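Local coordinates for protein iron aquisition yersiniabactin synthesis enzyme, YbtT (Escherichia coli, PDB 6BA9) that probably hydrolyses thioesters with low specificity, as a type II thioesterase that maintains production of the metallophore yersiniabactin, at residues L113-R127 against R199-L213. The protein carries 1 engineered substitution. Residues are numbered along the deposited sequence; the frame is centred on the assembly and turned at random.
Sequences LIISGCHAPHLHSER and REASWQQVDAWRQWL
Trp-209 lies as a flat slab in a slot whose two walls both come from residues 113-127. Ile-115 presses CG2 on one face, 3.5 Å from the centroid of the five-membered ring; this branch lies trans to the amide nitrogen and so faces the indole. Against the opposite face lie Ala-120 CA over the five-membered ring and Pro-121 CD over the six-membered ring. At the rim, NE1 of Trp-209 donates to Cys-118 O at 2.9 Å, the oxygen lying in the indole plane although the donor stands well above the carbonyl plane. The pyrrolidine of Pro-121 is itself a wedge between two indoles: the same CD sits over the five-membered ring of Trp-212, 3.7 Å from its centroid. Trp-212 NE1 in turn gives His-122 ND1 a nearly straight bond of 3.0 Å (167°), which helps to fix the rotation of that imidazole. Smaller bumps follow: Ala-120 CB meets Ala-208 CB, with Leu-123 CD1 beside them, and Ala-201 CB sits 3.6 Å from Gly-117 C. Gln-205, bent at chi2 (-81°), reaches NE2 to His-124 O at 2.9 Å. Farther along, Arg-127 grips Glu-200 side-on, NE to OE1 and NH2 to OE2; waters link the Glu-200 carbonyl to His-119, Ser-125 and Arg-127. The contact thus joins the end of strand 112-116 and its following loop to the helical segment after strand 190-195 of this alpha/beta-hydrolase sheet. Its chemistry grades from buried indole packing to a hydrated, charged end, where Glu-200, Glu-140 and Asp-143, the last bridging both arginines, probably offset the closeness of Arg-127 and Arg-199.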
ATOM      1  N   LEU A 113      -7.044  -5.509  -7.832  1.00 12.43           N
ATOM      2  CA  LEU A 113      -6.341  -5.325  -6.566  1.00 12.12           C
ATOM      3  C   LEU A 113      -4.894  -5.763  -6.762  1.00 13.33           C
ATOM      4  O   LEU A 113      -4.642  -6.888  -7.222  1.00 13.48           O
ATOM      5  CB  LEU A 113      -6.975  -6.167  -5.465  1.00 12.69           C
ATOM      6  CG  LEU A 113      -6.253  -6.154  -4.122  1.00 11.83           C
ATOM      7  CD1 LEU A 113      -6.186  -4.729  -3.512  1.00 14.96           C
ATOM      8  CD2 LEU A 113      -6.909  -7.167  -3.186  1.00 15.87           C
ATOM      9  N   ILE A 114      -3.950  -4.887  -6.415  1.00 11.78           N
ATOM     10  CA  ILE A 114      -2.518  -5.154  -6.526  1.00 11.78           C
ATOM     11  C   ILE A 114      -1.921  -5.148  -5.116  1.00 11.62           C
ATOM     12  O   ILE A 114      -1.899  -4.097  -4.442  1.00 12.12           O
ATOM     13  CB  ILE A 114      -1.797  -4.176  -7.472  1.00 12.21           C
ATOM     14  CG1 ILE A 114      -2.421  -4.207  -8.884  1.00 13.76           C
ATOM     15  CG2 ILE A 114      -0.308  -4.510  -7.543  1.00 13.55           C
ATOM     16  CD1 ILE A 114      -3.375  -3.081  -9.160  1.00 15.52           C
ATOM     17  N   ILE A 115      -1.470  -6.319  -4.665  1.00 12.32           N
ATOM     18  CA  ILE A 115      -0.859  -6.530  -3.361  1.00 11.31           C
ATOM     19  C   ILE A 115       0.641  -6.667  -3.604  1.00 12.33           C
ATOM     20  O   ILE A 115       1.074  -7.600  -4.291  1.00 12.97           O
ATOM     21  CB  ILE A 115      -1.431  -7.812  -2.730  1.00 11.36           C
ATOM     22  CG1 ILE A 115      -2.917  -7.660  -2.460  1.00 16.91           C
ATOM     23  CG2 ILE A 115      -0.648  -8.243  -1.486  1.00 12.56           C
ATOM     24  CD1 ILE A 115      -3.264  -6.657  -1.448  1.00 23.28           C
ATOM     25  N   SER A 116       1.436  -5.747  -3.075  1.00 11.01           N
ATOM     26  CA  SER A 116       2.872  -5.714  -3.315  1.00 10.64           C
ATOM     27  C   SER A 116       3.650  -5.770  -2.003  1.00 11.90           C
ATOM     28  O   SER A 116       3.366  -5.016  -1.063  1.00 10.92           O
ATOM     29  CB  SER A 116       3.159  -4.427  -4.072  1.00 11.09           C
ATOM     30  OG  SER A 116       4.534  -4.220  -4.337  1.00 12.40           O
ATOM     31  N   GLY A 117       4.672  -6.633  -1.954  1.00 12.91           N
ATOM     32  CA  GLY A 117       5.649  -6.578  -0.888  1.00 12.38           C
ATOM     33  C   GLY A 117       5.088  -6.617   0.517  1.00 12.13           C
ATOM     34  O   GLY A 117       5.519  -5.829   1.376  1.00 12.74           O
ATOM     35  N   CYS A 118       4.167  -7.551   0.779  1.00 11.10           N
ATOM     36  CA  CYS A 118       3.500  -7.635   2.071  1.00 13.13           C
ATOM     37  C   CYS A 118       3.184  -9.086   2.376  1.00 13.02           C
ATOM     38  O   CYS A 118       2.711  -9.809   1.501  1.00 12.77           O
ATOM     39  CB  CYS A 118       2.191  -6.846   2.016  1.00 12.71           C
ATOM     40  SG  CYS A 118       1.361  -6.641   3.604  1.00 14.33           S
ATOM     41  N   HIS A 119       3.433  -9.491   3.619  1.00 12.80           N
ATOM     42  CA  HIS A 119       2.996 -10.802   4.075  1.00 13.23           C
ATOM     43  C   HIS A 119       1.470 -10.860   4.154  1.00 14.46           C
ATOM     44  O   HIS A 119       0.776  -9.848   4.321  1.00 12.78           O
ATOM     45  CB  HIS A 119       3.576 -11.101   5.456  1.00 13.99           C
ATOM     46  CG  HIS A 119       3.146 -10.116   6.485  1.00 13.88           C
ATOM     47  ND1 HIS A 119       3.723  -8.870   6.601  1.00 16.82           N
ATOM     48  CD2 HIS A 119       2.159 -10.164   7.406  1.00 13.12           C
ATOM     49  CE1 HIS A 119       3.110  -8.197   7.557  1.00 14.73           C
ATOM     50  NE2 HIS A 119       2.164  -8.960   8.071  1.00 15.14           N
ATOM     51  N   ALA A 120       0.939 -12.074   4.067  1.00 13.31           N
ATOM     52  CA  ALA A 120      -0.501 -12.278   4.073  1.00 13.02           C
ATOM     53  C   ALA A 120      -1.107 -12.034   5.462  1.00 13.53           C
ATOM     54  O   ALA A 120      -0.392 -12.077   6.476  1.00 14.03           O
ATOM     55  CB  ALA A 120      -0.790 -13.700   3.640  1.00 13.51           C
ATOM     56  N   PRO A 121      -2.428 -11.785   5.539  1.00 12.93           N
ATOM     57  CA  PRO A 121      -3.028 -11.367   6.826  1.00 12.50           C
ATOM     58  C   PRO A 121      -3.069 -12.428   7.920  1.00 15.86           C
ATOM     59  O   PRO A 121      -3.289 -12.047   9.076  1.00 17.14           O
ATOM     60  CB  PRO A 121      -4.440 -10.908   6.437  1.00 12.94           C
ATOM     61  CG  PRO A 121      -4.329 -10.545   4.983  1.00 14.63           C
ATOM     62  CD  PRO A 121      -3.356 -11.543   4.421  1.00 14.43           C
ATOM     63  N   HIS A 122      -2.850 -13.709   7.621  1.00 15.39           N
ATOM     64  CA  HIS A 122      -2.735 -14.705   8.681  1.00 15.34           C
ATOM     65  C   HIS A 122      -1.302 -14.902   9.146  1.00 17.42           C
ATOM     66  O   HIS A 122      -1.048 -15.774   9.994  1.00 18.83           O
ATOM     67  CB  HIS A 122      -3.334 -16.046   8.235  1.00 17.02           C
ATOM     68  CG  HIS A 122      -2.626 -16.662   7.076  1.00 15.71           C
ATOM     69  ND1 HIS A 122      -2.751 -16.181   5.790  1.00 15.15           N
ATOM     70  CD2 HIS A 122      -1.798 -17.733   6.997  1.00 18.07           C
ATOM     71  CE1 HIS A 122      -2.029 -16.923   4.971  1.00 15.61           C
ATOM     72  NE2 HIS A 122      -1.428 -17.865   5.683  1.00 16.94           N
ATOM     73  N   LEU A 123      -0.366 -14.123   8.624  1.00 15.83           N
ATOM     74  CA  LEU A 123       1.036 -14.188   8.989  1.00 15.42           C
ATOM     75  C   LEU A 123       1.463 -12.908   9.701  1.00 15.20           C
ATOM     76  O   LEU A 123       0.702 -11.942   9.809  1.00 16.44           O
ATOM     77  CB  LEU A 123       1.888 -14.414   7.741  1.00 16.85           C
ATOM     78  CG  LEU A 123       1.551 -15.637   6.880  1.00 17.48           C
ATOM     79  CD1 LEU A 123       2.419 -15.690   5.661  1.00 20.61           C
ATOM     80  CD2 LEU A 123       1.701 -16.926   7.687  1.00 21.16           C
ATOM     81  N   HIS A 124       2.689 -12.924  10.213  1.00 18.57           N
ATOM     82  CA  HIS A 124       3.345 -11.735  10.742  1.00 17.80           C
ATOM     83  C   HIS A 124       4.599 -11.446   9.929  1.00 19.17           C
ATOM     84  O   HIS A 124       5.236 -12.355   9.390  1.00 19.64           O
ATOM     85  CB  HIS A 124       3.754 -11.935  12.211  1.00 19.94           C
ATOM     86  CG  HIS A 124       2.621 -12.303  13.118  1.00 23.11           C
ATOM     87  ND1 HIS A 124       1.853 -11.364  13.771  1.00 26.93           N
ATOM     88  CD2 HIS A 124       2.154 -13.511  13.513  1.00 27.11           C
ATOM     89  CE1 HIS A 124       0.942 -11.979  14.509  1.00 27.19           C
ATOM     90  NE2 HIS A 124       1.108 -13.282  14.375  1.00 28.03           N
ATOM     91  N   SER A 125       4.963 -10.166   9.867  1.00 16.97           N
ATOM     92  CA  SER A 125       6.233  -9.775   9.270  1.00 17.54           C
ATOM     93  C   SER A 125       7.392 -10.410  10.028  1.00 17.22           C
ATOM     94  O   SER A 125       7.356 -10.559  11.251  1.00 19.78           O
ATOM     95  CB  SER A 125       6.368  -8.249   9.320  1.00 20.21           C
ATOM     96  OG  SER A 125       7.617  -7.856   8.796  1.00 26.25           O
ATOM     97  N   GLU A 126       8.447 -10.775   9.301  1.00 18.35           N
ATOM     98  CA  GLU A 126       9.602 -11.315  10.002  1.00 22.90           C
ATOM     99  C   GLU A 126      10.309 -10.247  10.835  1.00 21.91           C
ATOM    100  O   GLU A 126      10.823 -10.558  11.910  1.00 26.89           O
ATOM    101  CB  GLU A 126      10.523 -12.057   9.032  1.00 33.07           C
ATOM    102  CG  GLU A 126       9.902 -13.401   8.606  1.00 37.06           C
ATOM    103  CD  GLU A 126      10.745 -14.199   7.626  1.00 49.32           C
ATOM    104  OE1 GLU A 126      10.463 -14.155   6.400  1.00 43.37           O
ATOM    105  OE2 GLU A 126      11.681 -14.891   8.089  1.00 58.72           O
ATOM    106  N   ARG A 127      10.265  -8.982  10.407  1.00 19.21           N
ATOM    107  CA  ARG A 127      10.811  -7.867  11.166  1.00 18.26           C
ATOM    108  C   ARG A 127       9.677  -7.157  11.887  1.00 17.89           C
ATOM    109  O   ARG A 127       8.652  -6.847  11.274  1.00 19.30           O
ATOM    110  CB  ARG A 127      11.513  -6.882  10.234  1.00 19.52           C
ATOM    111  CG  ARG A 127      12.324  -5.813  10.962  1.00 18.96           C
ATOM    112  CD  ARG A 127      12.633  -4.632  10.090  1.00 18.08           C
ATOM    113  NE  ARG A 127      13.435  -4.949   8.904  1.00 16.50           N
ATOM    114  CZ  ARG A 127      14.759  -4.970   8.876  1.00 20.28           C
ATOM    115  NH1 ARG A 127      15.462  -4.763   9.989  1.00 20.09           N
ATOM    116  NH2 ARG A 127      15.382  -5.214   7.727  1.00 20.73           N
ATOM    117  N   ARG A 199      14.157  -7.608   1.395  1.00 15.09           N
ATOM    118  CA  ARG A 199      14.442  -8.251   2.673  1.00 17.12           C
ATOM    119  C   ARG A 199      13.266  -8.211   3.638  1.00 20.04           C
ATOM    120  O   ARG A 199      13.318  -8.889   4.669  1.00 20.61           O
ATOM    121  CB  ARG A 199      15.663  -7.597   3.319  1.00 18.51           C
ATOM    122  CG  ARG A 199      16.947  -7.917   2.587  1.00 20.40           C
ATOM    123  CD  ARG A 199      18.140  -7.211   3.222  1.00 20.70           C
ATOM    124  NE  ARG A 199      17.907  -5.779   3.298  1.00 23.80           N
ATOM    125  CZ  ARG A 199      17.963  -5.050   4.414  1.00 26.88           C
ATOM    126  NH1 ARG A 199      18.323  -5.593   5.569  1.00 30.91           N
ATOM    127  NH2 ARG A 199      17.680  -3.763   4.351  1.00 27.97           N
ATOM    128  N   GLU A 200      12.210  -7.456   3.330  1.00 16.68           N
ATOM    129  CA  GLU A 200      11.073  -7.316   4.224  1.00 16.41           C
ATOM    130  C   GLU A 200       9.933  -8.279   3.923  1.00 16.84           C
ATOM    131  O   GLU A 200       9.106  -8.523   4.806  1.00 19.80           O
ATOM    132  CB  GLU A 200      10.517  -5.882   4.167  1.00 16.81           C
ATOM    133  CG  GLU A 200      11.558  -4.785   4.345  1.00 18.61           C
ATOM    134  CD  GLU A 200      12.442  -5.014   5.541  1.00 18.04           C
ATOM    135  OE1 GLU A 200      11.946  -5.482   6.595  1.00 20.97           O
ATOM    136  OE2 GLU A 200      13.657  -4.766   5.426  1.00 19.12           O
ATOM    137  N   ALA A 201       9.840  -8.803   2.709  1.00 14.98           N
ATOM    138  CA  ALA A 201       8.718  -9.673   2.343  1.00 15.81           C
ATOM    139  C   ALA A 201       9.207 -10.686   1.320  1.00 13.30           C
ATOM    140  O   ALA A 201       9.400 -10.372   0.142  1.00 14.65           O
ATOM    141  CB  ALA A 201       7.539  -8.887   1.789  1.00 16.73           C
ATOM    142  N   SER A 202       9.391 -11.909   1.787  1.00 16.13           N
ATOM    143  CA  SER A 202       9.855 -12.976   0.929  1.00 16.91           C
ATOM    144  C   SER A 202       8.758 -13.427  -0.032  1.00 16.55           C
ATOM    145  O   SER A 202       7.568 -13.165   0.148  1.00 15.23           O
ATOM    146  CB  SER A 202      10.266 -14.171   1.780  1.00 17.32           C
ATOM    147  OG  SER A 202       9.120 -14.743   2.391  1.00 17.71           O
ATOM    148  N   TRP A 203       9.175 -14.174  -1.050  1.00 15.77           N
ATOM    149  CA  TRP A 203       8.227 -14.783  -1.975  1.00 17.01           C
ATOM    150  C   TRP A 203       7.177 -15.590  -1.215  1.00 16.16           C
ATOM    151  O   TRP A 203       5.974 -15.478  -1.477  1.00 13.65           O
ATOM    152  CB  TRP A 203       8.988 -15.668  -2.973  1.00 16.90           C
ATOM    153  CG  TRP A 203       8.098 -16.279  -4.017  1.00 15.85           C
ATOM    154  CD1 TRP A 203       7.907 -15.825  -5.279  1.00 17.50           C
ATOM    155  CD2 TRP A 203       7.313 -17.478  -3.899  1.00 15.28           C
ATOM    156  NE1 TRP A 203       7.031 -16.645  -5.950  1.00 20.64           N
ATOM    157  CE2 TRP A 203       6.654 -17.664  -5.122  1.00 18.10           C
ATOM    158  CE3 TRP A 203       7.096 -18.399  -2.876  1.00 18.67           C
ATOM    159  CZ2 TRP A 203       5.789 -18.742  -5.348  1.00 18.03           C
ATOM    160  CZ3 TRP A 203       6.237 -19.467  -3.114  1.00 17.07           C
ATOM    161  CH2 TRP A 203       5.603 -19.616  -4.325  1.00 18.41           C
ATOM    162  N   GLN A 204       7.621 -16.403  -0.252  1.00 16.46           N
ATOM    163  CA  GLN A 204       6.717 -17.263   0.508  1.00 17.74           C
ATOM    164  C   GLN A 204       5.706 -16.445   1.304  1.00 15.72           C
ATOM    165  O   GLN A 204       4.516 -16.788   1.352  1.00 15.07           O
ATOM    166  CB  GLN A 204       7.547 -18.157   1.436  1.00 22.50           C
ATOM    167  CG  GLN A 204       8.455 -19.195   0.725  1.00 31.17           C
ATOM    168  CD  GLN A 204       9.708 -18.640  -0.016  1.00 32.80           C
ATOM    169  OE1 GLN A 204      10.230 -17.540   0.253  1.00 23.87           O
ATOM    170  NE2 GLN A 204      10.203 -19.448  -0.955  1.00 39.84           N
ATOM    171  N   GLN A 205       6.150 -15.334   1.894  1.00 16.39           N
ATOM    172  CA  GLN A 205       5.241 -14.486   2.666  1.00 14.95           C
ATOM    173  C   GLN A 205       4.167 -13.853   1.772  1.00 14.86           C
ATOM    174  O   GLN A 205       3.008 -13.703   2.187  1.00 14.27           O
ATOM    175  CB  GLN A 205       6.047 -13.412   3.408  1.00 15.43           C
ATOM    176  CG  GLN A 205       6.921 -13.916   4.579  1.00 17.36           C
ATOM    177  CD  GLN A 205       6.160 -14.143   5.878  1.00 23.81           C
ATOM    178  OE1 GLN A 205       5.593 -15.210   6.077  1.00 25.11           O
ATOM    179  NE2 GLN A 205       6.180 -13.152   6.788  1.00 21.75           N
ATOM    180  N   VAL A 206       4.532 -13.472   0.546  1.00 12.85           N
ATOM    181  CA  VAL A 206       3.579 -12.877  -0.383  1.00 12.56           C
ATOM    182  C   VAL A 206       2.673 -13.936  -0.997  1.00 13.14           C
ATOM    183  O   VAL A 206       1.459 -13.733  -1.130  1.00 13.39           O
ATOM    184  CB  VAL A 206       4.318 -12.048  -1.451  1.00 13.98           C
ATOM    185  CG1 VAL A 206       3.341 -11.448  -2.422  1.00 14.39           C
ATOM    186  CG2 VAL A 206       5.161 -10.952  -0.808  1.00 13.96           C
ATOM    187  N   ASP A 207       3.239 -15.100  -1.342  1.00 13.19           N
ATOM    188  CA  ASP A 207       2.465 -16.169  -1.959  1.00 14.34           C
ATOM    189  C   ASP A 207       1.299 -16.609  -1.082  1.00 13.76           C
ATOM    190  O   ASP A 207       0.266 -17.062  -1.600  1.00 14.34           O
ATOM    191  CB  ASP A 207       3.394 -17.362  -2.221  1.00 14.93           C
ATOM    192  CG  ASP A 207       2.709 -18.473  -2.981  1.00 15.23           C
ATOM    193  OD1 ASP A 207       2.266 -18.245  -4.116  1.00 15.45           O
ATOM    194  OD2 ASP A 207       2.625 -19.583  -2.408  1.00 17.24           O
ATOM    195  N   ALA A 208       1.455 -16.515   0.240  1.00 13.46           N
ATOM    196  CA  ALA A 208       0.408 -16.896   1.180  1.00 13.57           C
ATOM    197  C   ALA A 208      -0.865 -16.076   1.028  1.00 13.29           C
ATOM    198  O   ALA A 208      -1.922 -16.465   1.564  1.00 13.20           O
ATOM    199  CB  ALA A 208       0.959 -16.790   2.591  1.00 15.54           C
ATOM    200  N   TRP A 209      -0.814 -14.968   0.296  1.00 13.49           N
ATOM    201  CA  TRP A 209      -2.045 -14.234   0.023  1.00 12.83           C
ATOM    202  C   TRP A 209      -3.046 -15.048  -0.787  1.00 15.12           C
ATOM    203  O   TRP A 209      -4.234 -14.706  -0.814  1.00 13.40           O
ATOM    204  CB  TRP A 209      -1.738 -12.944  -0.719  1.00 12.78           C
ATOM    205  CG  TRP A 209      -1.342 -11.761   0.151  1.00 11.62           C
ATOM    206  CD1 TRP A 209      -0.084 -11.350   0.447  1.00 10.95           C
ATOM    207  CD2 TRP A 209      -2.224 -10.835   0.785  1.00 11.96           C
ATOM    208  NE1 TRP A 209      -0.118 -10.230   1.240  1.00 13.08           N
ATOM    209  CE2 TRP A 209      -1.428  -9.889   1.457  1.00 13.26           C
ATOM    210  CE3 TRP A 209      -3.608 -10.723   0.855  1.00 12.93           C
ATOM    211  CZ2 TRP A 209      -1.977  -8.839   2.193  1.00 12.83           C
ATOM    212  CZ3 TRP A 209      -4.149  -9.679   1.585  1.00 14.14           C
ATOM    213  CH2 TRP A 209      -3.331  -8.754   2.237  1.00 13.62           C
ATOM    214  N   ARG A 210      -2.601 -16.112  -1.452  1.00 13.26           N
ATOM    215  CA  ARG A 210      -3.534 -16.917  -2.224  1.00 14.45           C
ATOM    216  C   ARG A 210      -4.589 -17.564  -1.340  1.00 12.80           C
ATOM    217  O   ARG A 210      -5.627 -17.982  -1.861  1.00 15.13           O
ATOM    218  CB  ARG A 210      -2.782 -17.957  -3.062  1.00 14.33           C
ATOM    219  CG  ARG A 210      -1.914 -17.338  -4.166  1.00 15.12           C
ATOM    220  CD  ARG A 210      -1.252 -18.384  -5.082  1.00 15.72           C
ATOM    221  NE  ARG A 210      -0.345 -19.231  -4.323  1.00 15.72           N
ATOM    222  CZ  ARG A 210      -0.623 -20.452  -3.872  1.00 15.98           C
ATOM    223  NH1 ARG A 210      -1.795 -21.003  -4.140  1.00 15.84           N
ATOM    224  NH2 ARG A 210       0.284 -21.097  -3.155  1.00 15.88           N
ATOM    225  N   GLN A 211      -4.380 -17.615  -0.027  1.00 13.52           N
ATOM    226  CA  GLN A 211      -5.400 -18.123   0.883  1.00 12.27           C
ATOM    227  C   GLN A 211      -6.615 -17.210   0.939  1.00 15.63           C
ATOM    228  O   GLN A 211      -7.704 -17.655   1.330  1.00 14.85           O
ATOM    229  CB  GLN A 211      -4.838 -18.262   2.299  1.00 15.50           C
ATOM    230  CG  GLN A 211      -3.670 -19.237   2.465  1.00 13.60           C
ATOM    231  CD  GLN A 211      -4.122 -20.665   2.453  1.00 14.90           C
ATOM    232  OE1 GLN A 211      -5.277 -20.957   2.750  1.00 18.28           O
ATOM    233  NE2 GLN A 211      -3.217 -21.565   2.116  1.00 15.70           N
ATOM    234  N   TRP A 212      -6.457 -15.945   0.539  1.00 13.34           N
ATOM    235  CA  TRP A 212      -7.456 -14.899   0.749  1.00 13.93           C
ATOM    236  C   TRP A 212      -8.122 -14.422  -0.537  1.00 13.48           C
ATOM    237  O   TRP A 212      -9.026 -13.575  -0.482  1.00 14.75           O
ATOM    238  CB  TRP A 212      -6.762 -13.701   1.426  1.00 13.04           C
ATOM    239  CG  TRP A 212      -6.246 -13.993   2.776  1.00 12.68           C
ATOM    240  CD1 TRP A 212      -5.051 -14.563   3.100  1.00 13.25           C
ATOM    241  CD2 TRP A 212      -6.917 -13.747   4.014  1.00 13.55           C
ATOM    242  NE1 TRP A 212      -4.935 -14.675   4.466  1.00 13.34           N
ATOM    243  CE2 TRP A 212      -6.076 -14.189   5.046  1.00 14.77           C
ATOM    244  CE3 TRP A 212      -8.160 -13.195   4.345  1.00 15.43           C
ATOM    245  CZ2 TRP A 212      -6.423 -14.081   6.381  1.00 14.46           C
ATOM    246  CZ3 TRP A 212      -8.497 -13.095   5.668  1.00 15.26           C
ATOM    247  CH2 TRP A 212      -7.637 -13.535   6.674  1.00 15.75           C
ATOM    248  N   LEU A 213      -7.703 -14.923  -1.698  1.00 13.16           N
ATOM    249  CA  LEU A 213      -8.021 -14.323  -2.988  1.00 13.19           C
ATOM    250  C   LEU A 213      -8.441 -15.417  -3.957  1.00 16.31           C
ATOM    251  O   LEU A 213      -7.652 -16.320  -4.258  1.00 15.86           O
ATOM    252  CB  LEU A 213      -6.792 -13.575  -3.518  1.00 13.75           C
ATOM    253  CG  LEU A 213      -6.238 -12.463  -2.626  1.00 12.65           C
ATOM    254  CD1 LEU A 213      -4.882 -11.973  -3.159  1.00 15.58           C
ATOM    255  CD2 LEU A 213      -7.232 -11.315  -2.540  1.00 15.27           C
TER
HETATM  256  O   HOH W   1       6.388  -8.458   5.641  1.00 23.49           O
HETATM  257  O   HOH W   2       9.421  -5.493   7.489  1.00 22.98           O
HETATM  258  O   HOH W   3      10.216  -8.508   7.457  1.00 30.87           O
HETATM  259  O   HOH W   4       7.779 -10.734   6.272  1.00 23.18           O
HETATM  260  O   HOH W   5       9.880 -11.966   4.810  1.00 24.82           O
HETATM  261  O   HOH W   6       9.783 -16.550   4.173  1.00 28.98           O